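Local coordinates for Lin2118 protein (PDB 3OOU) that probably acts as a sequence-specific DNA-binding transcription factor, this chain being the C-terminal AraC-type helix-turn-helix part of a longer response regulator, at residues P5-V10 with Q40-E45; Y57-A62 with S80-M85; L67-N72 with R102-H107. All blocks are in the same frame, centred on the assembly; numbering follows the deposited sequence.

Contact 1: residues P5-V10 with Q40-E45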
loop_
_atom_site.group_PDB
_atom_site.type_symbol
_atom_site.label_atom_id
_atom_site.label_comp_id
_atom_site.label_asym_id
_atom_site.label_seq_id
_atom_site.Cartn_x
_atom_site.Cartn_y
_atom_site.Cartn_z
ATOM N N PRO A 5 20.431 1.420 -8.191
ATOM C CA PRO A 5 20.377 1.013 -6.789
ATOM C C PRO A 5 19.124 0.192 -6.484
ATOM O O PRO A 5 18.063 0.422 -7.076
ATOM C CB PRO A 5 20.360 2.348 -6.040
ATOM C CG PRO A 5 21.150 3.260 -6.917
ATOM C CD PRO A 5 20.830 2.835 -8.336
ATOM N N ILE A 6 19.271 -0.775 -5.581
ATOM C CA ILE A 6 18.190 -1.674 -5.177
ATOM C C ILE A 6 16.912 -0.923 -4.780
ATOM O O ILE A 6 15.807 -1.318 -5.162
ATOM C CB ILE A 6 18.653 -2.578 -4.003
ATOM C CG1 ILE A 6 19.784 -3.504 -4.463
ATOM C CG2 ILE A 6 17.480 -3.375 -3.426
ATOM C CD1 ILE A 6 20.585 -4.140 -3.328
ATOM N N ILE A 7 17.083 0.155 -4.015
ATOM C CA ILE A 7 15.949 0.946 -3.547
ATOM C C ILE A 7 15.116 1.494 -4.720
ATOM O O ILE A 7 13.891 1.483 -4.666
ATOM C CB ILE A 7 16.396 2.049 -2.537
ATOM C CG1 ILE A 7 15.192 2.655 -1.804
ATOM C CG2 ILE A 7 17.257 3.110 -3.208
ATOM C CD1 ILE A 7 14.507 1.689 -0.872
ATOM N N GLN A 8 15.779 1.940 -5.788
ATOM C CA GLN A 8 15.056 2.420 -6.967
ATOM C C GLN A 8 14.215 1.320 -7.606
ATOM O O GLN A 8 13.069 1.554 -7.981
ATOM C CB GLN A 8 16.016 3.001 -7.999
ATOM C CG GLN A 8 16.672 4.289 -7.567
ATOM C CD GLN A 8 17.683 4.778 -8.576
ATOM O OE1 GLN A 8 17.478 4.661 -9.784
ATOM N NE2 GLN A 8 18.780 5.337 -8.086
ATOM N N ASN A 9 14.787 0.123 -7.725
ATOM C CA ASN A 9 14.074 -1.017 -8.297
ATOM C C ASN A 9 12.839 -1.431 -7.496
ATOM O O ASN A 9 11.796 -1.750 -8.068
ATOM C CB ASN A 9 15.020 -2.208 -8.482
ATOM C CG ASN A 9 16.049 -1.968 -9.568
ATOM O OD1 ASN A 9 15.763 -1.325 -10.579
ATOM N ND2 ASN A 9 17.254 -2.491 -9.368
ATOM N N VAL A 10 12.967 -1.409 -6.171
ATOM C CA VAL A 10 11.860 -1.704 -5.267
ATOM C C VAL A 10 10.756 -0.658 -5.368
ATOM O O VAL A 10 9.578 -1.005 -5.462
ATOM C CB VAL A 10 12.363 -1.833 -3.807
ATOM C CG1 VAL A 10 11.205 -1.827 -2.807
ATOM C CG2 VAL A 10 13.192 -3.098 -3.659
ATOM N N GLN A 40 15.761 -3.192 6.043
ATOM C CA GLN A 40 16.685 -2.247 6.682
ATOM C C GLN A 40 17.109 -1.140 5.739
ATOM O O GLN A 40 17.144 0.028 6.119
ATOM C CB GLN A 40 17.923 -2.971 7.204
ATOM C CG GLN A 40 17.619 -3.917 8.334
ATOM C CD GLN A 40 18.776 -4.829 8.645
ATOM O OE1 GLN A 40 19.466 -5.301 7.744
ATOM N NE2 GLN A 40 18.995 -5.089 9.928
ATOM N N LEU A 41 17.437 -1.521 4.508
ATOM C CA LEU A 41 17.813 -0.569 3.475
ATOM C C LEU A 41 16.641 0.374 3.190
ATOM O O LEU A 41 16.830 1.588 3.041
ATOM C CB LEU A 41 18.247 -1.312 2.207
ATOM C CG LEU A 41 18.612 -0.463 0.990
ATOM C CD1 LEU A 41 19.862 0.379 1.247
ATOM C CD2 LEU A 41 18.793 -1.357 -0.226
ATOM N N PHE A 42 15.429 -0.186 3.157
ATOM C CA PHE A 42 14.233 0.618 2.948
ATOM C C PHE A 42 14.034 1.629 4.078
ATOM O O PHE A 42 13.832 2.822 3.809
ATOM C CB PHE A 42 12.990 -0.260 2.745
ATOM C CG PHE A 42 11.845 0.471 2.107
ATOM C CD1 PHE A 42 11.604 0.351 0.740
ATOM C CD2 PHE A 42 11.027 1.302 2.862
ATOM C CE1 PHE A 42 10.560 1.037 0.138
ATOM C CE2 PHE A 42 9.977 1.994 2.269
ATOM C CZ PHE A 42 9.739 1.858 0.906
ATOM N N GLN A 43 14.119 1.156 5.326
ATOM C CA GLN A 43 14.003 2.026 6.495
ATOM C C GLN A 43 15.044 3.135 6.476
ATOM O O GLN A 43 14.734 4.294 6.779
ATOM C CB GLN A 43 14.126 1.224 7.791
ATOM C CG GLN A 43 12.837 0.603 8.269
ATOM C CD GLN A 43 12.674 0.730 9.771
ATOM O OE1 GLN A 43 12.304 1.792 10.279
ATOM N NE2 GLN A 43 12.946 -0.351 10.490
ATOM N N LYS A 44 16.274 2.783 6.108
ATOM C CA LYS A 44 17.368 3.752 6.032
ATOM C C LYS A 44 17.105 4.843 4.997
ATOM O O LYS A 44 17.236 6.034 5.299
ATOM C CB LYS A 44 18.697 3.051 5.726
ATOM C CG LYS A 44 19.879 4.016 5.559
ATOM C CD LYS A 44 21.174 3.287 5.231
ATOM C CE LYS A 44 21.642 2.393 6.374
ATOM N NZ LYS A 44 21.885 3.181 7.611
ATOM N N GLU A 45 16.733 4.440 3.785
ATOM C CA GLU A 45 16.641 5.373 2.657
ATOM C C GLU A 45 15.326 6.141 2.607
ATOM O O GLU A 45 15.292 7.289 2.147
ATOM C CB GLU A 45 16.893 4.643 1.332
ATOM C CG GLU A 45 18.308 4.068 1.205
ATOM C CD GLU A 45 19.396 5.129 1.358
ATOM O OE1 GLU A 45 19.222 6.252 0.834
ATOM O OE2 GLU A 45 20.427 4.838 2.000
#
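Ile7 and Phe42 make the tight part of this contact, in a seam without a single hydrogen bond between the two segments. Helix 6-10 crosses helix 40-45 almost at a right angle (93°), with the axes 10.5 Å apart, so contact is confined to the few side chains near the crossing. Ile7 CG1 lies anti to the backbone N (chi1 -167°), which sends the branch ending in CD1 toward the aromatic ring; in the conformer described here, one of two modelled, Ile7 CD1 sits 3.6 Å from Phe42 CD1. The two side chains meet nearly perpendicular, the methyl coming in obliquely to the ring. Val10 reaches the same ring from its edge, near the ring plane, with Val10 CG1 4.2 Å from Phe42 CE1. Both Val10 and Phe42 are buried, and beyond this contact the Phe42 ring meets Tyr53 edge-to-face.

Toward solvent the contact thins out. On one flank, between two partly exposed residues, Leu41 CD2 touches Ile6 CB at 4.0 Å and Ile6 CG2 at the same distance, the two side chains again crossing at about a right angle. Ile6 also rests on Tyr37, Leu38 and Ile33. On another flank the exposed Glu45 contributes aliphatic carbon alone: Glu45 CB lies 4.1 Å from Ile7 CG1, while the chain bends at chi2 (-57°).

The seam thus lays the N-terminal helix 6-17 across helix 35-46, the second helix of the first helix-turn-helix unit and, as in AraC relatives, probably its recognition helix. With aliphatic carbons and one aromatic ring in contact, the CB of Glu45 among them, cohesion between the segments probably rests on shape fit and the exclusion of water, with the Glu45 carboxylate turned away from the other helix.

Contact 2: residues Y57-A62 with S80-M85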
loop_
_atom_site.group_PDB
_atom_site.type_symbol
_atom_site.label_atom_id
_atom_site.label_comp_id
_atom_site.label_asym_id
_atom_site.label_seq_id
_atom_site.Cartn_x
_atom_site.Cartn_y
_atom_site.Cartn_z
ATOM N N TYR A 57 0.729 4.281 -0.016
ATOM C CA TYR A 57 0.605 4.184 -1.466
ATOM C C TYR A 57 -0.755 3.578 -1.852
ATOM O O TYR A 57 -1.475 4.110 -2.699
ATOM C CB TYR A 57 1.768 3.360 -2.050
ATOM C CG TYR A 57 1.895 3.475 -3.552
ATOM C CD1 TYR A 57 2.730 4.432 -4.128
ATOM C CD2 TYR A 57 1.166 2.638 -4.400
ATOM C CE1 TYR A 57 2.838 4.549 -5.510
ATOM C CE2 TYR A 57 1.267 2.750 -5.784
ATOM C CZ TYR A 57 2.108 3.703 -6.331
ATOM O OH TYR A 57 2.208 3.828 -7.706
ATOM N N ARG A 58 -1.111 2.482 -1.190
ATOM C CA ARG A 58 -2.365 1.789 -1.450
ATOM C C ARG A 58 -3.580 2.610 -1.047
ATOM O O ARG A 58 -4.579 2.643 -1.770
ATOM C CB ARG A 58 -2.367 0.455 -0.716
ATOM C CG ARG A 58 -1.429 -0.560 -1.350
ATOM C CD ARG A 58 -1.331 -1.819 -0.515
ATOM N NE ARG A 58 -0.811 -2.920 -1.322
ATOM C CZ ARG A 58 -0.470 -4.113 -0.844
ATOM N NH1 ARG A 58 -0.561 -4.363 0.460
ATOM N NH2 ARG A 58 -0.033 -5.060 -1.673
ATOM N N VAL A 59 -3.492 3.280 0.101
ATOM C CA VAL A 59 -4.599 4.112 0.571
ATOM C C VAL A 59 -4.817 5.297 -0.371
ATOM O O VAL A 59 -5.958 5.679 -0.630
ATOM C CB VAL A 59 -4.406 4.554 2.046
ATOM C CG1 VAL A 59 -5.395 5.648 2.428
ATOM C CG2 VAL A 59 -4.566 3.356 2.974
ATOM N N ASN A 60 -3.734 5.852 -0.912
ATOM C CA ASN A 60 -3.880 6.947 -1.874
ATOM C C ASN A 60 -4.643 6.528 -3.122
ATOM O O ASN A 60 -5.432 7.301 -3.649
ATOM C CB ASN A 60 -2.536 7.586 -2.219
ATOM C CG ASN A 60 -2.065 8.546 -1.142
ATOM O OD1 ASN A 60 -2.859 9.011 -0.318
ATOM N ND2 ASN A 60 -0.775 8.836 -1.134
ATOM N N TYR A 61 -4.430 5.296 -3.574
ATOM C CA TYR A 61 -5.229 4.761 -4.662
ATOM C C TYR A 61 -6.692 4.591 -4.244
ATOM O O TYR A 61 -7.601 5.035 -4.949
ATOM C CB TYR A 61 -4.671 3.421 -5.149
ATOM C CG TYR A 61 -5.407 2.922 -6.365
ATOM C CD1 TYR A 61 -5.096 3.435 -7.618
ATOM C CD2 TYR A 61 -6.419 1.968 -6.269
ATOM C CE1 TYR A 61 -5.742 3.021 -8.745
ATOM C CE2 TYR A 61 -7.093 1.534 -7.424
ATOM C CZ TYR A 61 -6.731 2.080 -8.659
ATOM O OH TYR A 61 -7.329 1.718 -9.844
ATOM N N ALA A 62 -6.904 3.952 -3.092
ATOM C CA ALA A 62 -8.248 3.643 -2.604
ATOM C C ALA A 62 -9.098 4.893 -2.476
ATOM O O ALA A 62 -10.272 4.887 -2.846
ATOM C CB ALA A 62 -8.176 2.911 -1.265
ATOM N N SER A 80 -7.088 -2.268 -4.322
ATOM C CA SER A 80 -6.025 -1.448 -3.749
ATOM C C SER A 80 -4.937 -2.295 -3.088
ATOM O O SER A 80 -3.942 -1.762 -2.603
ATOM C CB SER A 80 -6.610 -0.459 -2.737
ATOM O OG SER A 80 -7.651 0.301 -3.334
ATOM N N GLY A 81 -5.133 -3.611 -3.072
ATOM C CA GLY A 81 -4.154 -4.527 -2.498
ATOM C C GLY A 81 -4.439 -5.044 -1.099
ATOM O O GLY A 81 -3.532 -5.555 -0.437
ATOM N N TYR A 82 -5.688 -4.922 -0.645
ATOM C CA TYR A 82 -6.083 -5.419 0.683
ATOM C C TYR A 82 -7.003 -6.619 0.601
ATOM O O TYR A 82 -7.996 -6.602 -0.133
ATOM C CB TYR A 82 -6.790 -4.334 1.492
ATOM C CG TYR A 82 -5.889 -3.190 1.857
ATOM C CD1 TYR A 82 -5.130 -3.216 3.032
ATOM C CD2 TYR A 82 -5.762 -2.100 1.010
ATOM C CE1 TYR A 82 -4.276 -2.157 3.353
ATOM C CE2 TYR A 82 -4.929 -1.046 1.317
ATOM C CZ TYR A 82 -4.184 -1.074 2.481
ATOM O OH TYR A 82 -3.362 -0.007 2.753
ATOM N N THR A 83 -6.683 -7.642 1.386
ATOM C CA THR A 83 -7.559 -8.802 1.534
ATOM C C THR A 83 -8.126 -8.894 2.951
ATOM O O THR A 83 -9.098 -9.614 3.191
ATOM C CB THR A 83 -6.828 -10.112 1.188
ATOM O OG1 THR A 83 -5.699 -10.273 2.049
ATOM C CG2 THR A 83 -6.363 -10.101 -0.267
ATOM N N ASP A 84 -7.495 -8.183 3.884
ATOM C CA ASP A 84 -7.913 -8.150 5.288
ATOM C C ASP A 84 -8.647 -6.828 5.509
ATOM O O ASP A 84 -8.030 -5.761 5.551
ATOM C CB ASP A 84 -6.669 -8.278 6.185
ATOM C CG ASP A 84 -6.975 -8.168 7.685
ATOM O OD1 ASP A 84 -8.037 -7.641 8.085
ATOM O OD2 ASP A 84 -6.101 -8.595 8.475
HETATM N N MSE A 85 -9.970 -6.908 5.632
HETATM C CA MSE A 85 -10.807 -5.715 5.680
HETATM C C MSE A 85 -10.678 -4.903 6.976
HETATM O O MSE A 85 -10.775 -3.675 6.947
HETATM C CB MSE A 85 -12.263 -6.067 5.374
HETATM C CG MSE A 85 -12.480 -6.484 3.921
HETATM SE SE MSE A 85 -11.794 -5.165 2.656
HETATM C CE MSE A 85 -12.890 -3.656 3.193
#
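Arg58 on the long helix 50-68 brings its CA to 5.4 Å from Ser80 CA, where the chain leaves helix 73-79 through a Schellman motif and Gly81 takes a positive phi (100°). The Arg58 side chain runs extended past this turn: Arg58 CG lies 3.1 Å from Ser80 O, and the guanidinium slides beneath the next carbonyl, with Gly81 O over one face. Arg58 NH1 is 3.3 Å from Gly81 O, but the angle is too poor for a hydrogen bond; Arg58 NE bonds to Phe18 O instead. Tyr82 touches the aliphatic part of the arginine obliquely, its CE2 3.6 Å from Arg58 CB, while its hydroxyl touches Val59 CG2 at 3.6 Å and hydrogen-bonds Asn55. Ser80 OG packs 3.4 Å from Ala62 CB and lies in the plane of the Tyr61 ring, at its edge; its polar partner is Ile76 O, one turn back.

The contact sets the turn of the second helix-turn-helix unit against the helix linking the two units. Since Arg58 NE, Ser80 OG and the Tyr82 hydroxyl bond outside the two segments and no hydrogen bond joins them, the link is essentially van der Waals, perhaps helped by the partial negative charge of Gly81 O over the guanidinium face.

Contact 3: residues L67-N72 with R102-H107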
loop_
_atom_site.group_PDB
_atom_site.type_symbol
_atom_site.label_atom_id
_atom_site.label_comp_id
_atom_site.label_asym_id
_atom_site.label_seq_id
_atom_site.Cartn_x
_atom_site.Cartn_y
_atom_site.Cartn_z
ATOM N N LEU A 67 -13.966 7.897 -4.833
ATOM C CA LEU A 67 -14.626 9.101 -5.309
ATOM C C LEU A 67 -14.957 8.994 -6.787
ATOM O O LEU A 67 -15.939 9.578 -7.254
ATOM C CB LEU A 67 -13.755 10.327 -5.040
ATOM C CG LEU A 67 -13.285 10.524 -3.596
ATOM C CD1 LEU A 67 -12.481 11.802 -3.487
ATOM C CD2 LEU A 67 -14.466 10.534 -2.611
ATOM N N GLN A 68 -14.142 8.245 -7.520
ATOM C CA GLN A 68 -14.325 8.131 -8.961
ATOM C C GLN A 68 -15.379 7.108 -9.342
ATOM O O GLN A 68 -15.907 7.144 -10.450
ATOM C CB GLN A 68 -12.999 7.813 -9.661
ATOM C CG GLN A 68 -12.008 8.971 -9.674
ATOM C CD GLN A 68 -12.538 10.230 -10.352
ATOM O OE1 GLN A 68 -13.458 10.183 -11.179
ATOM N NE2 GLN A 68 -11.953 11.368 -9.999
ATOM N N THR A 69 -15.677 6.193 -8.425
ATOM C CA THR A 69 -16.645 5.137 -8.689
ATOM C C THR A 69 -17.671 5.058 -7.572
ATOM O O THR A 69 -17.472 5.602 -6.486
ATOM C CB THR A 69 -15.970 3.744 -8.822
ATOM O OG1 THR A 69 -15.522 3.301 -7.534
ATOM C CG2 THR A 69 -14.789 3.787 -9.795
ATOM N N LYS A 70 -18.771 4.371 -7.855
ATOM C CA LYS A 70 -19.744 4.013 -6.833
ATOM C C LYS A 70 -19.645 2.523 -6.546
ATOM O O LYS A 70 -20.575 1.910 -6.004
ATOM C CB LYS A 70 -21.153 4.404 -7.275
ATOM C CG LYS A 70 -21.431 5.885 -7.115
ATOM C CD LYS A 70 -22.761 6.289 -7.743
ATOM C CE LYS A 70 -23.309 7.562 -7.101
ATOM N NZ LYS A 70 -22.334 8.698 -7.109
ATOM N N ASP A 71 -18.498 1.948 -6.905
ATOM C CA ASP A 71 -18.247 0.534 -6.699
ATOM C C ASP A 71 -18.183 0.206 -5.214
ATOM O O ASP A 71 -17.978 1.075 -4.364
ATOM C CB ASP A 71 -16.960 0.099 -7.410
ATOM C CG ASP A 71 -17.107 0.064 -8.921
ATOM O OD1 ASP A 71 -18.253 0.041 -9.428
ATOM O OD2 ASP A 71 -16.071 0.053 -9.614
ATOM N N ASN A 72 -18.385 -1.066 -4.918
ATOM C CA ASN A 72 -18.413 -1.558 -3.558
ATOM C C ASN A 72 -17.075 -1.362 -2.828
ATOM O O ASN A 72 -16.007 -1.542 -3.404
ATOM C CB ASN A 72 -18.830 -3.024 -3.609
ATOM C CG ASN A 72 -18.856 -3.670 -2.264
ATOM O OD1 ASN A 72 -19.907 -3.798 -1.650
ATOM N ND2 ASN A 72 -17.695 -4.097 -1.797
ATOM N N ARG A 102 -16.814 7.551 5.474
ATOM C CA ARG A 102 -16.851 8.968 5.859
ATOM C C ARG A 102 -16.112 9.838 4.835
ATOM O O ARG A 102 -16.590 10.907 4.453
ATOM C CB ARG A 102 -16.243 9.164 7.252
ATOM C CG ARG A 102 -16.395 10.563 7.838
ATOM C CD ARG A 102 -17.692 10.708 8.630
ATOM N NE ARG A 102 -18.004 12.109 8.909
ATOM C CZ ARG A 102 -18.739 12.891 8.120
ATOM N NH1 ARG A 102 -19.252 12.419 6.990
ATOM N NH2 ARG A 102 -18.963 14.151 8.463
ATOM N N TYR A 103 -14.946 9.371 4.393
ATOM C CA TYR A 103 -14.178 10.052 3.349
ATOM C C TYR A 103 -15.008 10.183 2.076
ATOM O O TYR A 103 -15.056 11.251 1.460
ATOM C CB TYR A 103 -12.890 9.275 3.054
ATOM C CG TYR A 103 -11.909 10.009 2.168
ATOM C CD1 TYR A 103 -10.936 10.835 2.721
ATOM C CD2 TYR A 103 -11.948 9.867 0.778
ATOM C CE1 TYR A 103 -10.028 11.513 1.923
ATOM C CE2 TYR A 103 -11.053 10.553 -0.035
ATOM C CZ TYR A 103 -10.091 11.369 0.546
ATOM O OH TYR A 103 -9.191 12.041 -0.241
ATOM N N ARG A 104 -15.644 9.082 1.683
ATOM C CA ARG A 104 -16.526 9.053 0.527
ATOM C C ARG A 104 -17.670 10.053 0.692
ATOM O O ARG A 104 -18.022 10.750 -0.258
ATOM C CB ARG A 104 -17.069 7.643 0.310
ATOM C CG ARG A 104 -17.617 7.397 -1.080
ATOM C CD ARG A 104 -17.998 5.948 -1.262
ATOM N NE ARG A 104 -17.571 5.453 -2.565
ATOM C CZ ARG A 104 -17.720 4.208 -2.998
ATOM N NH1 ARG A 104 -18.300 3.286 -2.235
ATOM N NH2 ARG A 104 -17.290 3.883 -4.207
ATOM N N LYS A 105 -18.222 10.132 1.905
ATOM C CA LYS A 105 -19.321 11.059 2.215
ATOM C C LYS A 105 -18.906 12.531 2.102
ATOM O O LYS A 105 -19.614 13.330 1.478
ATOM C CB LYS A 105 -19.900 10.765 3.608
ATOM C CG LYS A 105 -21.338 11.247 3.818
ATOM C CD LYS A 105 -21.856 10.854 5.203
ATOM C CE LYS A 105 -23.323 11.236 5.403
ATOM N NZ LYS A 105 -24.275 10.229 4.844
ATOM N N ILE A 106 -17.772 12.884 2.707
ATOM C CA ILE A 106 -17.272 14.262 2.698
ATOM C C ILE A 106 -16.929 14.743 1.282
ATOM O O ILE A 106 -17.192 15.897 0.937
ATOM C CB ILE A 106 -16.021 14.439 3.618
ATOM C CG1 ILE A 106 -16.351 14.073 5.070
ATOM C CG2 ILE A 106 -15.492 15.871 3.552
ATOM C CD1 ILE A 106 -15.128 13.875 5.958
ATOM N N HIS A 107 -16.361 13.854 0.467
ATOM C CA HIS A 107 -15.700 14.273 -0.773
ATOM C C HIS A 107 -16.356 13.877 -2.098
ATOM O O HIS A 107 -15.988 14.409 -3.146
ATOM C CB HIS A 107 -14.237 13.813 -0.772
ATOM C CG HIS A 107 -13.448 14.318 0.394
ATOM N ND1 HIS A 107 -13.262 15.662 0.637
ATOM C CD2 HIS A 107 -12.801 13.663 1.385
ATOM C CE1 HIS A 107 -12.533 15.813 1.728
ATOM N NE2 HIS A 107 -12.236 14.615 2.199
#
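The guanidinium of Arg104 meets Asp71 O at its edge, in its own plane, and grips that single oxygen end-on with two nitrogens; Thr69 OG1 also lies at the edge near that plane, without bonding it. Arg104 NH2 to Asp71 O measures 2.9 Å and uses a lone pair in the carbonyl plane; Arg104 NH1 to Asp71 O is 3.1 Å, the donor nearly in line with the C=O bond. A third bond, Arg104 NH2 to Thr69 O at 2.9 Å, is more bent (133° at the hydrogen) and comes from above the carbonyl plane, with the oxygen tilted from the guanidinium. A second flat group, the Tyr103 ring, carries His107 CD2 of its own helix over the centre of one face, the His107 ring turning its edge to Tyr103 CG, while Leu67 CD1 approaches obliquely, 3.9 Å from Tyr103 CE2.

In this AraC-type fold, two helix-turn-helix units are joined by the long helix 50-68. The contact ties the C-terminal end of that linker, and the loop leading into helix 73-79, to the closing helix 100-107. Arg104 can span the gap because CG starts anti to the backbone N (chi1 -161°) and the chain then bends at chi3; its NE also bonds Leu66 O, so three backbone carbonyls near the helix end hold the group and fix its rotation.

Thr69 OG1 bonds Glu65 O one turn back and weakly receives Asp71 N, which helps shape the loop that presents these carbonyls. Leu67 supplies the apolar half: its CD1 and CD2 straddle His107 CB, each 3.8 Å from it.

How the contacts relate
Contact 2 is the buried one, its centre about 6 Å from the centre of the chain; contact 1 is partly buried and contact 3 lies at the surface, on opposite sides of that centre with their own centres about 34 Å apart. Contacts 2 and 3 both use helix 50-68 and alternate along the chain, so this linker is held in its middle by the turn of the second unit and at its end by the closing helix. Contact 1 closes earlier, on helix 35-46 of the first unit. The chemistry differs accordingly: purely apolar in contact 1, an arginine passing the partner segment's carbonyls without bonding them in contact 2, and an arginine hydrogen-bonding loop carbonyls beside a small apolar patch in contact 3.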